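Transcriptional regulators (LACI-FAMILY TRANSCRIPTIONAL REGULATORY PROTEIN) (Corynebacterium glutamicum, PDB 3GYB) probably binds cis-regulatory DNA as a LacI-family transcription factor, its periplasmic-binding-protein-like part probably sensing a small effector, and binds a magnesium ion. Local coordinates at residues A[83-88]-A[236-241]; A[106-111]-A[259-264]; A[110-115]-A[267-272]; A[136-141]-A[149-154]. All blocks are in the same frame, centred on the assembly; numbering follows the deposited sequence.

Contact 1: A[83-88]-A[236-241]; sequences VIAGTR and YNAALL
V83 lays its two methyls against L241 and A238, and buries more of its surface here than any other residue of the contact. The axes of strand 83-85 and helix 236-241 run almost exactly antiparallel, 177° between their directions, and approach to 8.8 Å. Small side chains allow that spacing: A85 CB meets A238 CB at 4.0 Å, a methyl-to-methyl touch that brings the two CA atoms within 6.2 Å. Beside it, V83 CG1 lies 4.0 Å from A238 CB and 3.9 Å from L241 CD2, while V83 CG2 rests 3.9 Å from L241 CG. L241 reaches this branched residue because its CG stands anti to the backbone N (chi1 -176°), and the two side chains cross obliquely. The touching residues are all buried, and the side chains that meet are all apolar. The far face of the helix differs: Y236 is exposed and L240 partly so, while beyond A85 the chain turns away through G86, whose positive phi of 91° suits a residue lacking CB. V83 and A85 pair through their backbones with strand 63-67, and I84 pairs with strand 97-100. Helix 231-246 packs on this part of the sheet, beside helix 21-31, whose V30 and L31 touch A239.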
loop_
_atom_site.group_PDB
_atom_site.type_symbol
_atom_site.label_atom_id
_atom_site.label_comp_id
_atom_site.label_asym_id
_atom_site.label_seq_id
_atom_site.Cartn_x
_atom_site.Cartn_y
_atom_site.Cartn_z
ATOM N N VAL A 83 19.177 10.850 -8.092
ATOM C CA VAL A 83 19.404 10.842 -6.659
ATOM C C VAL A 83 18.823 9.547 -6.135
ATOM O O VAL A 83 17.724 9.153 -6.532
ATOM C CB VAL A 83 18.689 12.018 -5.951
ATOM C CG1 VAL A 83 18.745 11.828 -4.440
ATOM C CG2 VAL A 83 19.349 13.335 -6.332
ATOM N N ILE A 84 19.572 8.872 -5.272
ATOM C CA ILE A 84 19.106 7.631 -4.673
ATOM C C ILE A 84 18.415 8.051 -3.378
ATOM O O ILE A 84 19.008 8.737 -2.544
ATOM C CB ILE A 84 20.292 6.685 -4.381
ATOM C CG1 ILE A 84 20.990 6.323 -5.697
ATOM C CG2 ILE A 84 19.801 5.420 -3.687
ATOM C CD1 ILE A 84 22.290 5.570 -5.517
ATOM N N ALA A 85 17.156 7.648 -3.217
ATOM C CA ALA A 85 16.382 8.021 -2.039
ATOM C C ALA A 85 15.852 6.836 -1.241
ATOM O O ALA A 85 15.357 5.863 -1.806
ATOM C CB ALA A 85 15.219 8.911 -2.455
ATOM N N GLY A 86 15.959 6.931 0.081
ATOM C CA GLY A 86 15.459 5.869 0.935
ATOM C C GLY A 86 16.489 4.809 1.250
ATOM O O GLY A 86 16.354 4.076 2.229
ATOM N N THR A 87 17.516 4.720 0.412
ATOM C CA THR A 87 18.578 3.743 0.611
ATOM C C THR A 87 19.886 4.280 0.042
ATOM O O THR A 87 19.971 5.445 -0.349
ATOM C CB THR A 87 18.239 2.395 -0.072
ATOM O OG1 THR A 87 19.265 1.435 0.220
ATOM C CG2 THR A 87 18.127 2.572 -1.580
ATOM N N ARG A 88 20.900 3.425 0.002
ATOM C CA ARG A 88 22.215 3.798 -0.507
ATOM C C ARG A 88 23.162 2.619 -0.343
ATOM O O ARG A 88 22.857 1.660 0.369
ATOM C CB ARG A 88 22.766 4.995 0.274
ATOM C CG ARG A 88 22.722 4.798 1.780
ATOM C CD ARG A 88 23.416 5.913 2.543
ATOM N NE ARG A 88 23.054 7.242 2.060
ATOM C CZ ARG A 88 22.947 8.313 2.841
ATOM N NH1 ARG A 88 23.163 8.206 4.144
ATOM N NH2 ARG A 88 22.645 9.493 2.318
ATOM N N TYR A 236 11.909 15.134 0.772
ATOM C CA TYR A 236 12.149 16.569 0.735
ATOM C C TYR A 236 13.577 16.890 0.308
ATOM O O TYR A 236 13.799 17.639 -0.639
ATOM C CB TYR A 236 11.885 17.177 2.114
ATOM C CG TYR A 236 12.142 18.664 2.188
ATOM C CD1 TYR A 236 11.265 19.573 1.598
ATOM C CD2 TYR A 236 13.272 19.160 2.835
ATOM C CE1 TYR A 236 11.507 20.944 1.649
ATOM C CE2 TYR A 236 13.523 20.528 2.892
ATOM C CZ TYR A 236 12.638 21.413 2.295
ATOM O OH TYR A 236 12.889 22.765 2.325
ATOM N N ASN A 237 14.547 16.314 1.008
ATOM C CA ASN A 237 15.940 16.579 0.691
ATOM C C ASN A 237 16.375 15.982 -0.637
ATOM O O ASN A 237 17.221 16.549 -1.331
ATOM C CB ASN A 237 16.836 16.088 1.825
ATOM C CG ASN A 237 16.726 16.961 3.063
ATOM O OD1 ASN A 237 15.917 16.702 3.955
ATOM N ND2 ASN A 237 17.526 18.021 3.107
ATOM N N ALA A 238 15.792 14.845 -1.003
ATOM C CA ALA A 238 16.131 14.214 -2.273
ATOM C C ALA A 238 15.690 15.126 -3.417
ATOM O O ALA A 238 16.386 15.259 -4.422
ATOM C CB ALA A 238 15.437 12.855 -2.389
ATOM N N ALA A 239 14.524 15.749 -3.262
ATOM C CA ALA A 239 14.011 16.653 -4.280
ATOM C C ALA A 239 14.941 17.861 -4.387
ATOM O O ALA A 239 15.309 18.274 -5.488
ATOM C CB ALA A 239 12.590 17.103 -3.924
ATOM N N LEU A 240 15.325 18.423 -3.245
ATOM C CA LEU A 240 16.227 19.570 -3.257
ATOM C C LEU A 240 17.563 19.195 -3.888
ATOM O O LEU A 240 18.130 19.969 -4.659
ATOM C CB LEU A 240 16.472 20.090 -1.839
ATOM C CG LEU A 240 15.312 20.777 -1.121
ATOM C CD1 LEU A 240 15.771 21.228 0.259
ATOM C CD2 LEU A 240 14.834 21.965 -1.946
ATOM N N LEU A 241 18.070 18.010 -3.562
ATOM C CA LEU A 241 19.353 17.568 -4.107
ATOM C C LEU A 241 19.291 17.414 -5.624
ATOM O O LEU A 241 20.197 17.845 -6.338
ATOM C CB LEU A 241 19.786 16.242 -3.465
ATOM C CG LEU A 241 21.163 15.702 -3.871
ATOM C CD1 LEU A 241 22.240 16.689 -3.451
ATOM C CD2 LEU A 241 21.413 14.342 -3.222
#

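Contact 2: A[106-111]-A[259-264]; sequences AEIATK and LQPSLI
I108 carries this contact nearly alone, sending both of its branches from helix 106-111 onto the chain at 261-263. Its CG2 methyl meets L263 CB at 3.8 Å. The longer branch ends with CD1 3.8 Å from the backbone O of P261, and the same CD1 is 4.3 Å from P261 CG on the proline ring and 4.3 Å from S262 CA. The division of labour follows from the first torsion: with chi1 at -66°, CG1 lies anti to the carbonyl carbon and carries CD1 toward P261, whereas CG2 is left facing L263. A beta-branched residue suits this place because one side chain can span three successive residues. P261 supplies a compact apolar ring, and L263 turns its CB inward, whereas the CB of S262 points away from the helix.

The next shell holds these pieces in position. S262 and I264 form backbone hydrogen bonds with D228 and T226 of strand 226-228, and I227 of that strand touches both I108 and A109. T110 OG1 returns a 2.8 Å hydrogen bond to A106 O, which also accepts from T110 N on the opposite face of its carbonyl plane. The hydroxyl of this buried threonine is thereby satisfied within its own helix. The side chain of D229, a magnesium ligand, is about 6 Å from that of P261. Helix 102-115 packs here on strand 258-264, which pairs with 97-100 near its start and with 226-228 further on, consistent with a chain passage between the two lobes of the periplasmic-binding-protein-like fold.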
loop_
_atom_site.group_PDB
_atom_site.type_symbol
_atom_site.label_atom_id
_atom_site.label_comp_id
_atom_site.label_asym_id
_atom_site.label_seq_id
_atom_site.Cartn_x
_atom_site.Cartn_y
_atom_site.Cartn_z
ATOM N N ALA A 106 17.712 1.017 13.717
ATOM C CA ALA A 106 17.675 -0.348 14.227
ATOM C C ALA A 106 18.153 -0.380 15.679
ATOM O O ALA A 106 17.712 -1.209 16.471
ATOM C CB ALA A 106 18.543 -1.250 13.364
ATOM N N GLU A 107 19.054 0.531 16.024
ATOM C CA GLU A 107 19.563 0.601 17.389
ATOM C C GLU A 107 18.428 1.049 18.309
ATOM O O GLU A 107 18.236 0.499 19.396
ATOM C CB GLU A 107 20.722 1.597 17.464
ATOM C CG GLU A 107 21.251 1.830 18.869
ATOM C CD GLU A 107 22.401 2.817 18.894
ATOM O OE1 GLU A 107 22.224 3.958 18.413
ATOM O OE2 GLU A 107 23.484 2.451 19.397
ATOM N N ILE A 108 17.676 2.047 17.859
ATOM C CA ILE A 108 16.560 2.570 18.632
ATOM C C ILE A 108 15.522 1.479 18.868
ATOM O O ILE A 108 15.039 1.303 19.983
ATOM C CB ILE A 108 15.876 3.743 17.902
ATOM C CG1 ILE A 108 16.841 4.929 17.811
ATOM C CG2 ILE A 108 14.592 4.133 18.622
ATOM C CD1 ILE A 108 16.281 6.126 17.062
ATOM N N ALA A 109 15.185 0.752 17.807
ATOM C CA ALA A 109 14.198 -0.313 17.894
ATOM C C ALA A 109 14.620 -1.404 18.863
ATOM O O ALA A 109 13.841 -1.826 19.715
ATOM C CB ALA A 109 13.960 -0.918 16.513
ATOM N N THR A 110 15.860 -1.862 18.723
ATOM C CA THR A 110 16.380 -2.922 19.570
ATOM C C THR A 110 16.495 -2.464 21.014
ATOM O O THR A 110 16.083 -3.174 21.932
ATOM C CB THR A 110 17.752 -3.389 19.060
ATOM O OG1 THR A 110 17.637 -3.733 17.674
ATOM C CG2 THR A 110 18.232 -4.609 19.833
ATOM N N LYS A 111 17.044 -1.270 21.206
ATOM C CA LYS A 111 17.208 -0.715 22.542
ATOM C C LYS A 111 15.846 -0.552 23.214
ATOM O O LYS A 111 15.718 -0.754 24.419
ATOM C CB LYS A 111 17.925 0.636 22.467
ATOM C CG LYS A 111 18.182 1.293 23.827
ATOM C CD LYS A 111 19.087 0.439 24.699
ATOM C CE LYS A 111 19.419 1.142 26.009
ATOM N NZ LYS A 111 20.016 2.484 25.778
ATOM N N LEU A 259 19.172 11.549 7.301
ATOM C CA LEU A 259 18.158 12.009 8.235
ATOM C C LEU A 259 18.047 11.085 9.436
ATOM O O LEU A 259 18.287 9.886 9.333
ATOM C CB LEU A 259 16.805 12.137 7.530
ATOM C CG LEU A 259 16.760 13.335 6.576
ATOM C CD1 LEU A 259 16.966 12.864 5.146
ATOM C CD2 LEU A 259 15.437 14.061 6.724
ATOM N N GLN A 260 17.687 11.654 10.579
ATOM C CA GLN A 260 17.563 10.870 11.796
ATOM C C GLN A 260 16.217 10.175 11.946
ATOM O O GLN A 260 15.162 10.780 11.750
ATOM C CB GLN A 260 17.807 11.754 13.022
ATOM C CG GLN A 260 19.214 12.316 13.099
ATOM C CD GLN A 260 20.263 11.227 13.058
ATOM O OE1 GLN A 260 21.174 11.260 12.228
ATOM N NE2 GLN A 260 20.143 10.254 13.955
ATOM N N PRO A 261 16.241 8.880 12.281
ATOM C CA PRO A 261 14.996 8.130 12.463
ATOM C C PRO A 261 14.535 8.351 13.901
ATOM O O PRO A 261 15.277 8.900 14.720
ATOM C CB PRO A 261 15.427 6.697 12.201
ATOM C CG PRO A 261 16.803 6.668 12.800
ATOM C CD PRO A 261 17.405 7.973 12.297
ATOM N N SER A 262 13.314 7.933 14.216
ATOM C CA SER A 262 12.796 8.105 15.563
ATOM C C SER A 262 11.732 7.066 15.875
ATOM O O SER A 262 11.089 6.532 14.975
ATOM C CB SER A 262 12.218 9.513 15.735
ATOM O OG SER A 262 11.242 9.791 14.743
ATOM N N LEU A 263 11.565 6.778 17.159
ATOM C CA LEU A 263 10.586 5.800 17.607
ATOM C C LEU A 263 9.184 6.387 17.700
ATOM O O LEU A 263 8.995 7.492 18.210
ATOM C CB LEU A 263 10.992 5.260 18.982
ATOM C CG LEU A 263 9.956 4.413 19.729
ATOM C CD1 LEU A 263 9.767 3.081 19.017
ATOM C CD2 LEU A 263 10.426 4.186 21.156
ATOM N N ILE A 264 8.203 5.643 17.196
ATOM C CA ILE A 264 6.811 6.060 17.279
ATOM C C ILE A 264 6.135 4.926 18.024
ATOM O O ILE A 264 5.990 3.821 17.496
ATOM C CB ILE A 264 6.148 6.216 15.897
ATOM C CG1 ILE A 264 6.823 7.346 15.113
ATOM C CG2 ILE A 264 4.667 6.530 16.072
ATOM C CD1 ILE A 264 6.222 7.577 13.738
#

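Contact 3: A[110-115]-A[267-272]; sequences TKHLID and GTCAPR
The carboxy-terminal tail of the periplasmic-binding-protein-like fold, having left strand 258-264, passes here beside the last turns of helix 102-115, and its C269 touches both H112 and L113, successive residues of that helix. C269 is the one tail residue that makes the contact. C269 SG lies 3.9 Å from L113 CD2, a sulfur-to-methyl packing contact. Its CB comes within 4.4 Å of H112 NE2, approaching the imidazole obliquely. The sulfur itself stands 5.4 Å from the centroid of the H112 ring, 79° off the ring normal, and so meets that ring at its edge. C269 has its SG anti to the carbonyl carbon (chi1 -77°), which directs the sulfur to the buried L113. A cysteine suits such a place, being small and polarisable and able to lie against both a leucine and an imidazole. The interface is slight, 88 Å² in all, and its closest CA atoms, those of L113 and C269, are 7.9 Å apart.

Hydrogen bonds elsewhere probably set the course of the tail: T268 OG1 with I208 O and T225 N, A270 N with S207 OG, and A270 O with H118 NE2. I209 of strand 207-211 touches both L113 and C269. The arrangement is one of layered alpha/beta packing, with a helix and a terminal extension sharing the cover of a parallel sheet in one lobe of a LacI-type fold.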
loop_
_atom_site.group_PDB
_atom_site.type_symbol
_atom_site.label_atom_id
_atom_site.label_comp_id
_atom_site.label_asym_id
_atom_site.label_seq_id
_atom_site.Cartn_x
_atom_site.Cartn_y
_atom_site.Cartn_z
ATOM N N THR A 110 15.860 -1.862 18.723
ATOM C CA THR A 110 16.380 -2.922 19.570
ATOM C C THR A 110 16.495 -2.464 21.014
ATOM O O THR A 110 16.083 -3.174 21.932
ATOM C CB THR A 110 17.752 -3.389 19.060
ATOM O OG1 THR A 110 17.637 -3.733 17.674
ATOM C CG2 THR A 110 18.232 -4.609 19.833
ATOM N N LYS A 111 17.044 -1.270 21.206
ATOM C CA LYS A 111 17.208 -0.715 22.542
ATOM C C LYS A 111 15.846 -0.552 23.214
ATOM O O LYS A 111 15.718 -0.754 24.419
ATOM C CB LYS A 111 17.925 0.636 22.467
ATOM C CG LYS A 111 18.182 1.293 23.827
ATOM C CD LYS A 111 19.087 0.439 24.699
ATOM C CE LYS A 111 19.419 1.142 26.009
ATOM N NZ LYS A 111 20.016 2.484 25.778
ATOM N N HIS A 112 14.824 -0.197 22.437
ATOM C CA HIS A 112 13.487 -0.029 23.004
ATOM C C HIS A 112 13.003 -1.352 23.589
ATOM O O HIS A 112 12.483 -1.393 24.702
ATOM C CB HIS A 112 12.500 0.458 21.935
ATOM C CG HIS A 112 11.115 0.704 22.454
ATOM N ND1 HIS A 112 10.848 1.598 23.468
ATOM C CD2 HIS A 112 9.920 0.187 22.083
ATOM C CE1 HIS A 112 9.547 1.621 23.701
ATOM N NE2 HIS A 112 8.961 0.775 22.873
ATOM N N LEU A 113 13.173 -2.437 22.835
ATOM C CA LEU A 113 12.754 -3.750 23.306
ATOM C C LEU A 113 13.555 -4.142 24.544
ATOM O O LEU A 113 13.010 -4.699 25.496
ATOM C CB LEU A 113 12.935 -4.792 22.199
ATOM C CG LEU A 113 12.033 -4.571 20.980
ATOM C CD1 LEU A 113 12.285 -5.673 19.949
ATOM C CD2 LEU A 113 10.572 -4.579 21.421
ATOM N N ILE A 114 14.850 -3.845 24.528
ATOM C CA ILE A 114 15.712 -4.150 25.667
ATOM C C ILE A 114 15.283 -3.338 26.887
ATOM O O ILE A 114 15.167 -3.880 27.990
ATOM C CB ILE A 114 17.187 -3.847 25.337
ATOM C CG1 ILE A 114 17.683 -4.836 24.280
ATOM C CG2 ILE A 114 18.051 -3.946 26.599
ATOM C CD1 ILE A 114 19.058 -4.503 23.739
ATOM N N ASP A 115 15.037 -2.044 26.698
ATOM C CA ASP A 115 14.615 -1.209 27.818
ATOM C C ASP A 115 13.244 -1.635 28.342
ATOM O O ASP A 115 12.898 -1.340 29.485
ATOM C CB ASP A 115 14.591 0.272 27.426
ATOM C CG ASP A 115 15.984 0.864 27.295
ATOM O OD1 ASP A 115 16.928 0.303 27.890
ATOM O OD2 ASP A 115 16.133 1.896 26.608
ATOM N N GLY A 267 0.575 0.582 19.676
ATOM C CA GLY A 267 0.097 -0.458 20.577
ATOM C C GLY A 267 0.639 -1.867 20.500
ATOM O O GLY A 267 0.095 -2.760 21.149
ATOM N N THR A 268 1.715 -2.082 19.755
ATOM C CA THR A 268 2.231 -3.437 19.612
ATOM C C THR A 268 3.411 -3.863 20.486
ATOM O O THR A 268 3.933 -4.964 20.321
ATOM C CB THR A 268 2.570 -3.724 18.143
ATOM O OG1 THR A 268 3.484 -2.734 17.666
ATOM C CG2 THR A 268 1.300 -3.702 17.285
ATOM N N CYS A 269 3.827 -3.004 21.412
ATOM C CA CYS A 269 4.919 -3.341 22.325
ATOM C C CYS A 269 4.449 -3.116 23.755
ATOM O O CYS A 269 3.569 -2.290 24.004
ATOM C CB CYS A 269 6.159 -2.475 22.061
ATOM S SG CYS A 269 7.142 -2.964 20.620
ATOM N N ALA A 270 5.034 -3.859 24.689
ATOM C CA ALA A 270 4.693 -3.732 26.099
ATOM C C ALA A 270 5.873 -4.222 26.929
ATOM O O ALA A 270 6.703 -4.990 26.445
ATOM C CB ALA A 270 3.446 -4.548 26.416
ATOM N N PRO A 271 5.968 -3.776 28.191
ATOM C CA PRO A 271 7.074 -4.198 29.053
ATOM C C PRO A 271 7.014 -5.665 29.464
ATOM O O PRO A 271 5.933 -6.237 29.617
ATOM C CB PRO A 271 6.961 -3.251 30.246
ATOM C CG PRO A 271 5.490 -2.990 30.324
ATOM C CD PRO A 271 5.118 -2.784 28.873
ATOM N N ARG A 272 8.193 -6.261 29.635
ATOM C CA ARG A 272 8.339 -7.656 30.042
ATOM C C ARG A 272 7.329 -8.601 29.400
ATOM O O ARG A 272 6.711 -8.278 28.387
ATOM C CB ARG A 272 8.251 -7.755 31.565
ATOM C CG ARG A 272 9.307 -6.937 32.283
ATOM C CD ARG A 272 9.363 -7.258 33.771
ATOM N NE ARG A 272 10.524 -6.629 34.392
ATOM C CZ ARG A 272 10.911 -6.835 35.646
ATOM N NH1 ARG A 272 10.229 -7.658 36.430
ATOM N NH2 ARG A 272 11.989 -6.220 36.112
#

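Contact 4: A[136-141]-A[149-154]; sequences ESFEAT and PLSNDY
P149 faces E139 where the chain, having left helix 129-144 beyond segment 136-141, comes back as a short, weakly bonded strand at 150-151; the CA atoms of this pair are 5.4 Å apart. Only seven residues separate the segments. The CD2-CE2-CZ side of the F138 ring meets the returning chain, which comes to it obliquely: CE2 lies 3.6 Å from P149 CB, 3.4 Å from L150 O and 3.4 Å from S151 OG. Its CG stands anti to the backbone N (chi1 165°), swinging this broad ring toward the strand. E139 crosses P149 at about a right angle, its CB and CG alongside the compact proline and OE2 3.7 Å from P149 CG. A water donates to E139 OE2 at 2.7 Å and is hydrogen-bonded to S151 OG at 2.7 Å, sitting at the edge of the F138 ring, in its plane. Glutamate suits a place that needs an apolar stem beside a proline and a carboxylate at the water. F138 also meets the ring of H123, and L150 pairs with H123 through the backbone. The contact packs helix 129-144 against strand 150-151 within a beta-alpha-beta unit that starts at strand 121-124, with helix 102-115 alongside at T110.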
loop_
_atom_site.group_PDB
_atom_site.type_symbol
_atom_site.label_atom_id
_atom_site.label_comp_id
_atom_site.label_asym_id
_atom_site.label_seq_id
_atom_site.Cartn_x
_atom_site.Cartn_y
_atom_site.Cartn_z
ATOM N N GLU A 136 22.651 -5.789 10.817
ATOM C CA GLU A 136 23.955 -5.601 11.442
ATOM C C GLU A 136 23.845 -4.784 12.725
ATOM O O GLU A 136 24.482 -5.103 13.733
ATOM C CB GLU A 136 24.913 -4.930 10.456
ATOM C CG GLU A 136 25.188 -5.770 9.221
ATOM C CD GLU A 136 26.213 -5.136 8.300
ATOM O OE1 GLU A 136 26.023 -3.963 7.907
ATOM O OE2 GLU A 136 27.206 -5.814 7.966
ATOM N N SER A 137 23.032 -3.734 12.696
ATOM C CA SER A 137 22.847 -2.901 13.875
ATOM C C SER A 137 22.106 -3.684 14.956
ATOM O O SER A 137 22.406 -3.558 16.141
ATOM C CB SER A 137 22.075 -1.631 13.514
ATOM O OG SER A 137 21.866 -0.829 14.666
ATOM N N PHE A 138 21.129 -4.488 14.550
ATOM C CA PHE A 138 20.394 -5.301 15.513
ATOM C C PHE A 138 21.381 -6.177 16.286
ATOM O O PHE A 138 21.366 -6.216 17.518
ATOM C CB PHE A 138 19.376 -6.195 14.792
ATOM C CG PHE A 138 18.834 -7.307 15.649
ATOM C CD1 PHE A 138 17.984 -7.034 16.715
ATOM C CD2 PHE A 138 19.180 -8.633 15.392
ATOM C CE1 PHE A 138 17.483 -8.062 17.514
ATOM C CE2 PHE A 138 18.686 -9.670 16.188
ATOM C CZ PHE A 138 17.836 -9.384 17.250
ATOM N N GLU A 139 22.250 -6.870 15.561
ATOM C CA GLU A 139 23.217 -7.747 16.206
ATOM C C GLU A 139 24.195 -6.981 17.080
ATOM O O GLU A 139 24.487 -7.397 18.200
ATOM C CB GLU A 139 24.000 -8.563 15.170
ATOM C CG GLU A 139 23.186 -9.633 14.448
ATOM C CD GLU A 139 24.013 -10.860 14.099
ATOM O OE1 GLU A 139 25.193 -10.696 13.723
ATOM O OE2 GLU A 139 23.482 -11.990 14.190
ATOM N N ALA A 140 24.708 -5.866 16.570
ATOM C CA ALA A 140 25.669 -5.072 17.332
ATOM C C ALA A 140 25.046 -4.517 18.610
ATOM O O ALA A 140 25.683 -4.481 19.664
ATOM C CB ALA A 140 26.205 -3.927 16.477
ATOM N N THR A 141 23.796 -4.077 18.515
ATOM C CA THR A 141 23.112 -3.528 19.675
ATOM C C THR A 141 22.828 -4.624 20.693
ATOM O O THR A 141 22.964 -4.398 21.897
ATOM C CB THR A 141 21.801 -2.849 19.267
ATOM O OG1 THR A 141 22.093 -1.790 18.348
ATOM C CG2 THR A 141 21.083 -2.278 20.489
ATOM N N PRO A 149 22.028 -12.167 19.788
ATOM C CA PRO A 149 20.981 -11.892 18.802
ATOM C C PRO A 149 20.442 -13.149 18.133
ATOM O O PRO A 149 21.133 -14.166 18.036
ATOM C CB PRO A 149 21.679 -10.962 17.813
ATOM C CG PRO A 149 23.094 -11.478 17.834
ATOM C CD PRO A 149 23.340 -11.685 19.317
ATOM N N LEU A 150 19.195 -13.071 17.685
ATOM C CA LEU A 150 18.545 -14.170 16.992
ATOM C C LEU A 150 17.801 -13.571 15.811
ATOM O O LEU A 150 17.066 -12.600 15.970
ATOM C CB LEU A 150 17.551 -14.883 17.909
ATOM C CG LEU A 150 16.677 -15.950 17.241
ATOM C CD1 LEU A 150 17.540 -17.090 16.718
ATOM C CD2 LEU A 150 15.668 -16.474 18.247
ATOM N N SER A 151 18.006 -14.144 14.629
ATOM C CA SER A 151 17.345 -13.664 13.420
ATOM C C SER A 151 17.044 -14.852 12.525
ATOM O O SER A 151 17.642 -15.922 12.680
ATOM C CB SER A 151 18.252 -12.696 12.649
ATOM O OG SER A 151 18.653 -11.598 13.447
ATOM N N ASN A 152 16.114 -14.672 11.593
ATOM C CA ASN A 152 15.801 -15.740 10.657
ATOM C C ASN A 152 16.847 -15.620 9.545
ATOM O O ASN A 152 17.662 -14.698 9.563
ATOM C CB ASN A 152 14.362 -15.598 10.130
ATOM C CG ASN A 152 14.120 -14.297 9.390
ATOM O OD1 ASN A 152 14.672 -13.257 9.735
ATOM N ND2 ASN A 152 13.265 -14.349 8.369
ATOM N N ASP A 153 16.841 -16.546 8.594
ATOM C CA ASP A 153 17.829 -16.535 7.514
ATOM C C ASP A 153 17.316 -15.924 6.215
ATOM O O ASP A 153 18.086 -15.675 5.283
ATOM C CB ASP A 153 18.296 -17.963 7.249
ATOM C CG ASP A 153 17.139 -18.922 7.088
ATOM O OD1 ASP A 153 16.347 -18.742 6.137
ATOM O OD2 ASP A 153 17.017 -19.847 7.918
ATOM N N TYR A 154 16.013 -15.692 6.162
ATOM C CA TYR A 154 15.369 -15.116 4.991
ATOM C C TYR A 154 16.115 -13.899 4.452
ATOM O O TYR A 154 16.252 -12.894 5.145
ATOM C CB TYR A 154 13.941 -14.708 5.351
ATOM C CG TYR A 154 13.157 -14.126 4.202
ATOM C CD1 TYR A 154 12.617 -14.950 3.219
ATOM C CD2 TYR A 154 12.953 -12.752 4.099
ATOM C CE1 TYR A 154 11.888 -14.421 2.161
ATOM C CE2 TYR A 154 12.225 -12.211 3.043
ATOM C CZ TYR A 154 11.696 -13.054 2.077
ATOM O OH TYR A 154 10.983 -12.530 1.022
HETATM O O HOH W 1 20.851 -12.604 14.657
#

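How the contacts relate
Contacts 2 and 3 use successive turns of helix 102-115, sharing T110 and K111, with centres 12 Å apart; they meet where L263 CD2 lies 3.5 Å from H112 ND1. Contact 4 adjoins both through the neighbouring helix, for T110 OG1 is 3.5 Å from F138 CD1. Contact 1 lies farther off, its centre 20 Å from that of contact 2 and 31 Å from that of contact 3, but helix 231-246 leads along the chain to strand 258-264, joining contacts 1 and 2. The magnesium ion, held by D212, D229 and S231, lies about 9 Å from the side chain of P261 and about 12 Å from that of A85; contacts 3 and 4 are remote from it.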